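PDB 2Z6V: putative uncharacterized protein from Mycobacterium avium, which is a sulfotransferase (STF9) that probably transfers a sulfuryl group from PAPS to an acceptor substrate. Local coordinates for residues I269-K277 with Y402-G412; Q301-M309 with E387-I398. One frame throughout, in Å; residues are numbered along the deposited sequence.

Contact 1 (I269-K277 with Y402-G412)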
loop_
_atom_site.group_PDB
_atom_site.type_symbol
_atom_site.label_atom_id
_atom_site.label_comp_id
_atom_site.label_asym_id
_atom_site.label_seq_id
_atom_site.Cartn_x
_atom_site.Cartn_y
_atom_site.Cartn_z
ATOM N N ILE A 269 -1.559 13.267 5.821
ATOM C CA ILE A 269 -0.997 12.890 7.109
ATOM C C ILE A 269 0.344 12.252 6.800
ATOM O O ILE A 269 0.399 11.179 6.218
ATOM C CB ILE A 269 -1.865 11.847 7.841
ATOM C CG1 ILE A 269 -3.249 12.423 8.139
ATOM C CG2 ILE A 269 -1.183 11.422 9.132
ATOM C CD1 ILE A 269 -4.170 11.438 8.792
ATOM N N TRP A 270 1.424 12.927 7.164
ATOM C CA TRP A 270 2.768 12.416 6.929
ATOM C C TRP A 270 3.175 11.601 8.163
ATOM O O TRP A 270 3.218 12.127 9.280
ATOM C CB TRP A 270 3.727 13.594 6.726
ATOM C CG TRP A 270 5.075 13.240 6.169
ATOM C CD1 TRP A 270 5.731 12.050 6.289
ATOM C CD2 TRP A 270 5.963 14.116 5.459
ATOM N NE1 TRP A 270 6.975 12.130 5.702
ATOM C CE2 TRP A 270 7.143 13.388 5.186
ATOM C CE3 TRP A 270 5.876 15.450 5.031
ATOM C CZ2 TRP A 270 8.233 13.946 4.501
ATOM C CZ3 TRP A 270 6.963 16.009 4.348
ATOM C CH2 TRP A 270 8.124 15.254 4.091
ATOM N N ALA A 271 3.451 10.312 7.964
ATOM C CA ALA A 271 3.847 9.422 9.066
ATOM C C ALA A 271 5.366 9.387 9.203
ATOM O O ALA A 271 6.074 9.150 8.231
ATOM C CB ALA A 271 3.313 8.017 8.819
ATOM N N HIS A 272 5.855 9.612 10.419
ATOM C CA HIS A 272 7.293 9.635 10.673
ATOM C C HIS A 272 7.799 8.562 11.626
ATOM O O HIS A 272 7.063 8.046 12.470
ATOM C CB HIS A 272 7.705 11.000 11.234
ATOM C CG HIS A 272 7.361 12.150 10.344
ATOM N ND1 HIS A 272 8.016 12.390 9.155
ATOM C CD2 HIS A 272 6.411 13.109 10.453
ATOM C CE1 HIS A 272 7.484 13.449 8.570
ATOM N NE2 HIS A 272 6.507 13.902 9.337
ATOM N N ARG A 273 9.082 8.252 11.487
ATOM C CA ARG A 273 9.748 7.274 12.331
ATOM C C ARG A 273 11.233 7.293 12.008
ATOM O O ARG A 273 11.637 7.768 10.942
ATOM C CB ARG A 273 9.191 5.866 12.092
ATOM C CG ARG A 273 9.845 4.813 12.978
ATOM C CD ARG A 273 9.150 3.462 12.913
ATOM N NE ARG A 273 9.744 2.516 13.853
ATOM C CZ ARG A 273 9.335 1.261 14.027
ATOM N NH1 ARG A 273 8.318 0.779 13.320
ATOM N NH2 ARG A 273 9.942 0.484 14.917
ATOM N N ASP A 274 12.036 6.798 12.949
ATOM C CA ASP A 274 13.485 6.702 12.792
ATOM C C ASP A 274 13.751 6.175 11.377
ATOM O O ASP A 274 13.397 5.042 11.056
ATOM C CB ASP A 274 14.023 5.715 13.832
ATOM C CG ASP A 274 15.530 5.630 13.842
ATOM O OD1 ASP A 274 16.144 5.643 12.750
ATOM O OD2 ASP A 274 16.095 5.534 14.956
ATOM N N PRO A 275 14.373 6.991 10.511
ATOM C CA PRO A 275 14.666 6.578 9.128
ATOM C C PRO A 275 15.652 5.417 8.984
ATOM O O PRO A 275 15.541 4.617 8.052
ATOM C CB PRO A 275 15.191 7.860 8.491
ATOM C CG PRO A 275 15.886 8.529 9.647
ATOM C CD PRO A 275 14.895 8.342 10.778
ATOM N N TYR A 276 16.620 5.336 9.895
ATOM C CA TYR A 276 17.614 4.267 9.855
ATOM C C TYR A 276 16.915 2.946 10.170
ATOM O O TYR A 276 17.155 1.928 9.514
ATOM C CB TYR A 276 18.721 4.538 10.879
ATOM C CG TYR A 276 19.350 5.910 10.746
ATOM C CD1 TYR A 276 19.920 6.321 9.544
ATOM C CD2 TYR A 276 19.374 6.799 11.824
ATOM C CE1 TYR A 276 20.501 7.579 9.415
ATOM C CE2 TYR A 276 19.953 8.064 11.705
ATOM C CZ TYR A 276 20.515 8.443 10.500
ATOM O OH TYR A 276 21.115 9.672 10.372
ATOM N N LYS A 277 16.038 2.979 11.170
ATOM C CA LYS A 277 15.289 1.804 11.579
ATOM C C LYS A 277 14.399 1.358 10.418
ATOM O O LYS A 277 14.446 0.206 9.981
ATOM C CB LYS A 277 14.424 2.152 12.790
ATOM C CG LYS A 277 14.214 1.026 13.791
ATOM C CD LYS A 277 13.435 -0.138 13.219
ATOM C CE LYS A 277 13.167 -1.191 14.292
ATOM N NZ LYS A 277 12.391 -2.352 13.762
ATOM N N TYR A 402 15.688 15.640 6.125
ATOM C CA TYR A 402 14.538 15.024 6.767
ATOM C C TYR A 402 14.608 15.072 8.293
ATOM O O TYR A 402 13.669 15.520 8.954
ATOM C CB TYR A 402 14.423 13.570 6.305
ATOM C CG TYR A 402 13.220 12.841 6.856
ATOM C CD1 TYR A 402 11.930 13.250 6.530
ATOM C CD2 TYR A 402 13.371 11.733 7.692
ATOM C CE1 TYR A 402 10.820 12.578 7.017
ATOM C CE2 TYR A 402 12.264 11.053 8.185
ATOM C CZ TYR A 402 10.992 11.482 7.842
ATOM O OH TYR A 402 9.880 10.824 8.311
ATOM N N LEU A 403 15.715 14.596 8.855
ATOM C CA LEU A 403 15.873 14.586 10.305
ATOM C C LEU A 403 16.019 15.999 10.834
ATOM O O LEU A 403 15.708 16.274 11.994
ATOM C CB LEU A 403 17.092 13.751 10.715
ATOM C CG LEU A 403 16.937 12.236 10.565
ATOM C CD1 LEU A 403 18.267 11.551 10.798
ATOM C CD2 LEU A 403 15.892 11.736 11.550
ATOM N N ASP A 404 16.480 16.898 9.975
ATOM C CA ASP A 404 16.669 18.277 10.376
ATOM C C ASP A 404 15.369 19.070 10.409
ATOM O O ASP A 404 15.196 19.959 11.247
ATOM C CB ASP A 404 17.658 18.967 9.444
ATOM C CG ASP A 404 17.948 20.380 9.870
ATOM O OD1 ASP A 404 18.476 20.556 10.990
ATOM O OD2 ASP A 404 17.638 21.310 9.096
ATOM N N THR A 405 14.449 18.757 9.506
ATOM C CA THR A 405 13.192 19.481 9.478
ATOM C C THR A 405 12.121 18.883 10.393
ATOM O O THR A 405 11.226 19.593 10.848
ATOM C CB THR A 405 12.652 19.602 8.025
ATOM O OG1 THR A 405 11.302 19.128 7.964
ATOM C CG2 THR A 405 13.510 18.823 7.066
ATOM N N PHE A 406 12.223 17.589 10.678
ATOM C CA PHE A 406 11.250 16.916 11.536
ATOM C C PHE A 406 11.899 16.366 12.802
ATOM O O PHE A 406 12.926 15.696 12.746
ATOM C CB PHE A 406 10.569 15.784 10.766
ATOM C CG PHE A 406 9.755 16.256 9.600
ATOM C CD1 PHE A 406 8.627 17.042 9.799
ATOM C CD2 PHE A 406 10.116 15.917 8.299
ATOM C CE1 PHE A 406 7.867 17.487 8.720
ATOM C CE2 PHE A 406 9.361 16.358 7.208
ATOM C CZ PHE A 406 8.233 17.144 7.419
ATOM N N ASP A 407 11.285 16.650 13.943
ATOM C CA ASP A 407 11.800 16.220 15.235
ATOM C C ASP A 407 11.454 14.765 15.530
ATOM O O ASP A 407 10.493 14.476 16.252
ATOM C CB ASP A 407 11.241 17.138 16.325
ATOM C CG ASP A 407 11.724 16.767 17.711
ATOM O OD1 ASP A 407 12.957 16.643 17.901
ATOM O OD2 ASP A 407 10.866 16.607 18.611
ATOM N N ILE A 408 12.251 13.852 14.981
ATOM C CA ILE A 408 12.016 12.424 15.160
ATOM C C ILE A 408 12.860 11.793 16.257
ATOM O O ILE A 408 14.085 11.930 16.278
ATOM C CB ILE A 408 12.270 11.655 13.849
ATOM C CG1 ILE A 408 11.315 12.159 12.764
ATOM C CG2 ILE A 408 12.099 10.154 14.086
ATOM C CD1 ILE A 408 11.502 11.494 11.423
ATOM N N GLU A 409 12.187 11.087 17.159
ATOM C CA GLU A 409 12.836 10.414 18.279
ATOM C C GLU A 409 13.456 9.105 17.790
ATOM O O GLU A 409 12.750 8.162 17.455
ATOM C CB GLU A 409 11.793 10.146 19.364
ATOM C CG GLU A 409 12.341 9.738 20.712
ATOM C CD GLU A 409 11.313 9.936 21.818
ATOM O OE1 GLU A 409 10.829 11.081 21.976
ATOM O OE2 GLU A 409 10.990 8.955 22.524
ATOM N N LEU A 410 14.781 9.049 17.748
ATOM C CA LEU A 410 15.467 7.856 17.270
ATOM C C LEU A 410 15.428 6.666 18.226
ATOM O O LEU A 410 15.307 6.828 19.443
ATOM C CB LEU A 410 16.916 8.198 16.930
ATOM C CG LEU A 410 17.088 9.273 15.854
ATOM C CD1 LEU A 410 18.570 9.469 15.578
ATOM C CD2 LEU A 410 16.355 8.864 14.578
ATOM N N GLU A 411 15.531 5.470 17.652
ATOM C CA GLU A 411 15.510 4.216 18.408
ATOM C C GLU A 411 16.852 3.494 18.225
ATOM O O GLU A 411 16.913 2.265 18.263
ATOM C CB GLU A 411 14.390 3.317 17.879
ATOM C CG GLU A 411 13.025 3.976 17.786
ATOM C CD GLU A 411 12.060 3.195 16.905
ATOM O OE1 GLU A 411 12.250 3.183 15.671
ATOM O OE2 GLU A 411 11.114 2.583 17.440
ATOM N N GLY A 412 17.921 4.263 18.040
ATOM C CA GLY A 412 19.232 3.683 17.810
ATOM C C GLY A 412 20.038 3.115 18.961
ATOM O O GLY A 412 19.619 3.155 20.120
HETATM O O HOH W 1 8.038 9.209 6.561
HETATM O O HOH W 2 10.976 6.633 15.770
#

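Contact 2 (Q301-M309 with E387-I398)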
loop_
_atom_site.group_PDB
_atom_site.type_symbol
_atom_site.label_atom_id
_atom_site.label_comp_id
_atom_site.label_asym_id
_atom_site.label_seq_id
_atom_site.Cartn_x
_atom_site.Cartn_y
_atom_site.Cartn_z
ATOM N N GLN A 301 22.150 -9.849 -0.341
ATOM C CA GLN A 301 21.506 -8.986 0.652
ATOM C C GLN A 301 22.236 -7.673 0.893
ATOM O O GLN A 301 21.649 -6.704 1.378
ATOM C CB GLN A 301 21.336 -9.731 1.982
ATOM C CG GLN A 301 20.341 -10.880 1.913
ATOM C CD GLN A 301 18.933 -10.425 1.554
ATOM O OE1 GLN A 301 18.109 -11.222 1.102
ATOM N NE2 GLN A 301 18.647 -9.144 1.762
ATOM N N THR A 302 23.520 -7.641 0.560
ATOM C CA THR A 302 24.299 -6.428 0.737
ATOM C C THR A 302 23.877 -5.448 -0.347
ATOM O O THR A 302 23.892 -4.235 -0.143
ATOM C CB THR A 302 25.803 -6.707 0.616
ATOM O OG1 THR A 302 26.191 -7.669 1.607
ATOM C CG2 THR A 302 26.595 -5.424 0.817
ATOM N N GLU A 303 23.489 -5.979 -1.500
ATOM C CA GLU A 303 23.057 -5.127 -2.596
ATOM C C GLU A 303 21.617 -4.667 -2.390
ATOM O O GLU A 303 21.164 -3.707 -3.011
ATOM C CB GLU A 303 23.187 -5.852 -3.935
ATOM C CG GLU A 303 22.791 -4.981 -5.119
ATOM C CD GLU A 303 23.275 -5.532 -6.445
ATOM O OE1 GLU A 303 24.508 -5.662 -6.623
ATOM O OE2 GLU A 303 22.423 -5.834 -7.312
ATOM N N MET A 304 20.899 -5.358 -1.515
ATOM C CA MET A 304 19.520 -4.996 -1.228
ATOM C C MET A 304 19.520 -3.709 -0.405
ATOM O O MET A 304 18.582 -2.919 -0.456
ATOM C CB MET A 304 18.837 -6.120 -0.448
ATOM C CG MET A 304 17.545 -6.613 -1.064
ATOM S SD MET A 304 17.789 -7.553 -2.573
ATOM C CE MET A 304 17.960 -6.263 -3.785
ATOM N N GLY A 305 20.592 -3.512 0.354
ATOM C CA GLY A 305 20.721 -2.325 1.176
ATOM C C GLY A 305 20.796 -1.043 0.368
ATOM O O GLY A 305 20.182 -0.050 0.747
ATOM N N ARG A 306 21.541 -1.045 -0.735
ATOM C CA ARG A 306 21.637 0.156 -1.553
ATOM C C ARG A 306 20.330 0.452 -2.275
ATOM O O ARG A 306 20.012 1.619 -2.522
ATOM C CB ARG A 306 22.787 0.072 -2.567
ATOM C CG ARG A 306 22.992 -1.283 -3.184
ATOM C CD ARG A 306 23.796 -2.176 -2.248
ATOM N NE ARG A 306 25.233 -2.156 -2.528
ATOM C CZ ARG A 306 25.795 -2.669 -3.621
ATOM N NH1 ARG A 306 25.046 -3.248 -4.554
ATOM N NH2 ARG A 306 27.113 -2.612 -3.777
ATOM N N LEU A 307 19.573 -0.589 -2.615
ATOM C CA LEU A 307 18.292 -0.378 -3.282
ATOM C C LEU A 307 17.328 0.239 -2.265
ATOM O O LEU A 307 16.617 1.198 -2.573
ATOM C CB LEU A 307 17.721 -1.698 -3.829
ATOM C CG LEU A 307 16.261 -1.682 -4.342
ATOM C CD1 LEU A 307 16.034 -0.557 -5.357
ATOM C CD2 LEU A 307 15.924 -3.042 -4.969
ATOM N N ALA A 308 17.320 -0.300 -1.050
ATOM C CA ALA A 308 16.447 0.225 -0.009
ATOM C C ALA A 308 16.800 1.688 0.238
ATOM O O ALA A 308 15.921 2.523 0.425
ATOM C CB ALA A 308 16.609 -0.580 1.278
ATOM N N MET A 309 18.095 1.990 0.235
ATOM C CA MET A 309 18.568 3.353 0.455
ATOM C C MET A 309 18.082 4.274 -0.656
ATOM O O MET A 309 17.627 5.384 -0.402
ATOM C CB MET A 309 20.094 3.374 0.501
ATOM C CG MET A 309 20.689 4.760 0.620
ATOM S SD MET A 309 22.477 4.735 0.419
ATOM C CE MET A 309 22.983 4.032 1.971
ATOM N N GLU A 387 23.484 -6.571 8.062
ATOM C CA GLU A 387 22.880 -7.684 7.366
ATOM C C GLU A 387 22.585 -7.324 5.913
ATOM O O GLU A 387 22.421 -8.209 5.072
ATOM C CB GLU A 387 21.600 -8.088 8.108
ATOM C CG GLU A 387 20.882 -9.300 7.560
ATOM C CD GLU A 387 19.702 -9.693 8.421
ATOM O OE1 GLU A 387 18.903 -10.543 7.985
ATOM O OE2 GLU A 387 19.571 -9.156 9.540
ATOM N N TYR A 388 22.543 -6.025 5.615
ATOM C CA TYR A 388 22.252 -5.557 4.259
ATOM C C TYR A 388 23.310 -4.628 3.673
ATOM O O TYR A 388 23.069 -3.953 2.671
ATOM C CB TYR A 388 20.886 -4.874 4.250
ATOM C CG TYR A 388 19.805 -5.770 4.791
ATOM C CD1 TYR A 388 19.320 -6.837 4.038
ATOM C CD2 TYR A 388 19.315 -5.599 6.083
ATOM C CE1 TYR A 388 18.374 -7.719 4.557
ATOM C CE2 TYR A 388 18.373 -6.471 6.611
ATOM C CZ TYR A 388 17.906 -7.531 5.842
ATOM O OH TYR A 388 16.973 -8.401 6.361
ATOM N N GLY A 389 24.480 -4.592 4.301
ATOM C CA GLY A 389 25.565 -3.764 3.810
ATOM C C GLY A 389 25.410 -2.269 4.018
ATOM O O GLY A 389 25.869 -1.479 3.191
ATOM N N LEU A 390 24.781 -1.874 5.118
ATOM C CA LEU A 390 24.589 -0.457 5.393
ATOM C C LEU A 390 25.110 -0.044 6.764
ATOM O O LEU A 390 25.416 -0.878 7.617
ATOM C CB LEU A 390 23.106 -0.089 5.292
ATOM C CG LEU A 390 22.402 -0.261 3.949
ATOM C CD1 LEU A 390 20.910 0.002 4.114
ATOM C CD2 LEU A 390 23.008 0.685 2.933
ATOM N N THR A 391 25.201 1.263 6.962
ATOM C CA THR A 391 25.665 1.825 8.218
ATOM C C THR A 391 24.915 3.131 8.388
ATOM O O THR A 391 24.486 3.723 7.398
ATOM C CB THR A 391 27.184 2.116 8.177
ATOM O OG1 THR A 391 27.474 3.024 7.106
ATOM C CG2 THR A 391 27.966 0.829 7.965
ATOM N N VAL A 392 24.737 3.577 9.628
ATOM C CA VAL A 392 24.042 4.833 9.863
ATOM C C VAL A 392 24.815 5.962 9.188
ATOM O O VAL A 392 24.229 6.921 8.695
ATOM C CB VAL A 392 23.908 5.131 11.367
ATOM C CG1 VAL A 392 23.299 6.509 11.573
ATOM C CG2 VAL A 392 23.037 4.071 12.030
ATOM N N GLU A 393 26.137 5.834 9.150
ATOM C CA GLU A 393 26.978 6.846 8.524
ATOM C C GLU A 393 26.681 6.986 7.034
ATOM O O GLU A 393 26.768 8.078 6.476
ATOM C CB GLU A 393 28.465 6.509 8.707
ATOM C CG GLU A 393 28.974 6.557 10.150
ATOM C CD GLU A 393 28.646 5.299 10.954
ATOM O OE1 GLU A 393 27.454 5.053 11.243
ATOM O OE2 GLU A 393 29.591 4.552 11.294
ATOM N N ALA A 394 26.331 5.881 6.390
ATOM C CA ALA A 394 26.039 5.904 4.962
ATOM C C ALA A 394 24.649 6.461 4.663
ATOM O O ALA A 394 24.426 7.064 3.613
ATOM C CB ALA A 394 26.170 4.501 4.385
ATOM N N LEU A 395 23.718 6.256 5.587
ATOM C CA LEU A 395 22.354 6.724 5.405
ATOM C C LEU A 395 22.169 8.170 5.835
ATOM O O LEU A 395 21.280 8.864 5.332
ATOM C CB LEU A 395 21.381 5.837 6.188
ATOM C CG LEU A 395 21.101 4.428 5.662
ATOM C CD1 LEU A 395 20.192 3.697 6.628
ATOM C CD2 LEU A 395 20.466 4.508 4.287
ATOM N N GLN A 396 23.016 8.623 6.755
ATOM C CA GLN A 396 22.935 9.980 7.282
ATOM C C GLN A 396 22.695 11.066 6.221
ATOM O O GLN A 396 21.815 11.908 6.385
ATOM C CB GLN A 396 24.190 10.292 8.105
ATOM C CG GLN A 396 24.080 11.545 8.971
ATOM C CD GLN A 396 24.360 12.827 8.200
ATOM O OE1 GLN A 396 24.091 13.929 8.684
ATOM N NE2 GLN A 396 24.917 12.690 7.000
ATOM N N PRO A 397 23.463 11.057 5.118
ATOM C CA PRO A 397 23.270 12.075 4.077
ATOM C C PRO A 397 21.901 12.030 3.391
ATOM O O PRO A 397 21.359 13.066 2.998
ATOM C CB PRO A 397 24.425 11.806 3.114
ATOM C CG PRO A 397 24.645 10.345 3.258
ATOM C CD PRO A 397 24.565 10.152 4.755
ATOM N N ILE A 398 21.348 10.831 3.245
ATOM C CA ILE A 398 20.038 10.656 2.618
ATOM C C ILE A 398 18.921 11.309 3.447
ATOM O O ILE A 398 18.024 11.950 2.895
ATOM C CB ILE A 398 19.703 9.139 2.440
ATOM C CG1 ILE A 398 20.585 8.530 1.354
ATOM C CG2 ILE A 398 18.244 8.952 2.054
ATOM C CD1 ILE A 398 20.358 9.135 -0.004
#

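Contact 1 (I269-K277 with Y402-G412)
His-272, the last residue of strand 267-272, meets residues 402-412 from CB round to NE2. Its CB rests 3.8 Å from CD1 of Ile-408. The ring swings to the side of the backbone N (chi1 -58°), and this brings ND1 to the hydroxyl of Tyr-402: ND1 and OH lie 2.6 Å apart in an almost straight hydrogen bond in the imidazole plane. Farther round, CE1 sits 3.5 Å above the centre of the Phe-406 ring, and NE2 runs out over the same ring. CE1 also lies over a face of Trp-270, on the side where Phe-406 turns its edge to the indole, ring planes 65° apart. One water pairs Trp-270 NE1 and the Ala-271 carbonyl and adds a second contact to the Tyr-402 hydroxyl of this aromatic cluster.

Beyond the strand polar bonds join the packing. Asp-274 caps helix 275-285: its OD1 takes Lys-277 N at 3.1 Å, while OD2 receives Glu-411 N at 2.8 Å through its anti lone pair. OD2 is also hydrogen-bonded to Tyr-383 OH. Arg-273, extended from CG to NE, sends NE straight to OE1 of Glu-411, 3.2 Å away, on the syn side of a carboxylate turned 57° from the guanidinium. Leu-403 CD2 packs against Pro-275 CD at 3.6 Å.

A sulfate ion, probably from the crystallisation liquor, lies about 5 Å from the Arg-273 side chain. The strand, turn and N-capped helix belong to the parallel-sheet alpha/beta core of the sulfotransferase fold, here closed over by the C-terminal tail.

Contact 2 (Q301-M309 with E387-I398)
Met-309 reaches out against Leu-390, Leu-395 and Ile-398, part of the packing of helix 301-326 against helix 392-405 and the loop that leads into it, on the alpha-helical flank of the sulfotransferase alpha/beta fold. The segments 301-309 and 392-398 run nearly parallel, 20° apart, but their axes stay 11.5 Å from each other, so long side chains must bridge the gap. Met-309 does this with CG anti to the backbone N (chi1 176°) and a bend at chi3 that turns the methyl aside. It slants across its three neighbours: CG lies 3.8 Å from CG1 of Ile-398, while CE reaches CD2 of Leu-395, also a neighbour of CG, and CD2 of Leu-390.

At the other end the backbones themselves close up. Gly-305 lets the loop before helix 392-405 come in: its CA lies 3.2 Å from Tyr-388 O in a CA-H...O contact, and Leu-390 settles over the same turn of helix. The Tyr-388 ring has Gln-301 O at its edge, in plane, and its hydroxyl is bonded to Arg-287. Thr-391 N-caps the second helix, its OG1 accepting from Ala-394 N at 3.2 Å. At the first turn of helix 301-326, Thr-302 CG2 lies 3.6 Å from Gly-389 CA.

How the contacts relate
Going along the chain from the N terminus, the first of the four segments lies on strand 267-272 and the start of helix 275-285; then comes helix 301-326, whose first turns enter contact 2. The chain next supplies the edge strand 331-335 and several helices before residues 387-398 return to close contact 2. Helix 392-405 then runs on to its end, where residues 402-412 close contact 1, so contact 2 is nested inside the larger loop. That one helix serves both, its beginning against helix 301-326 and its end against the sheet. The centres are about 17 Å apart, yet the contacts touch: Tyr-276 CZ of contact 1 packs 3.6 Å from Val-392 CG1 of contact 2.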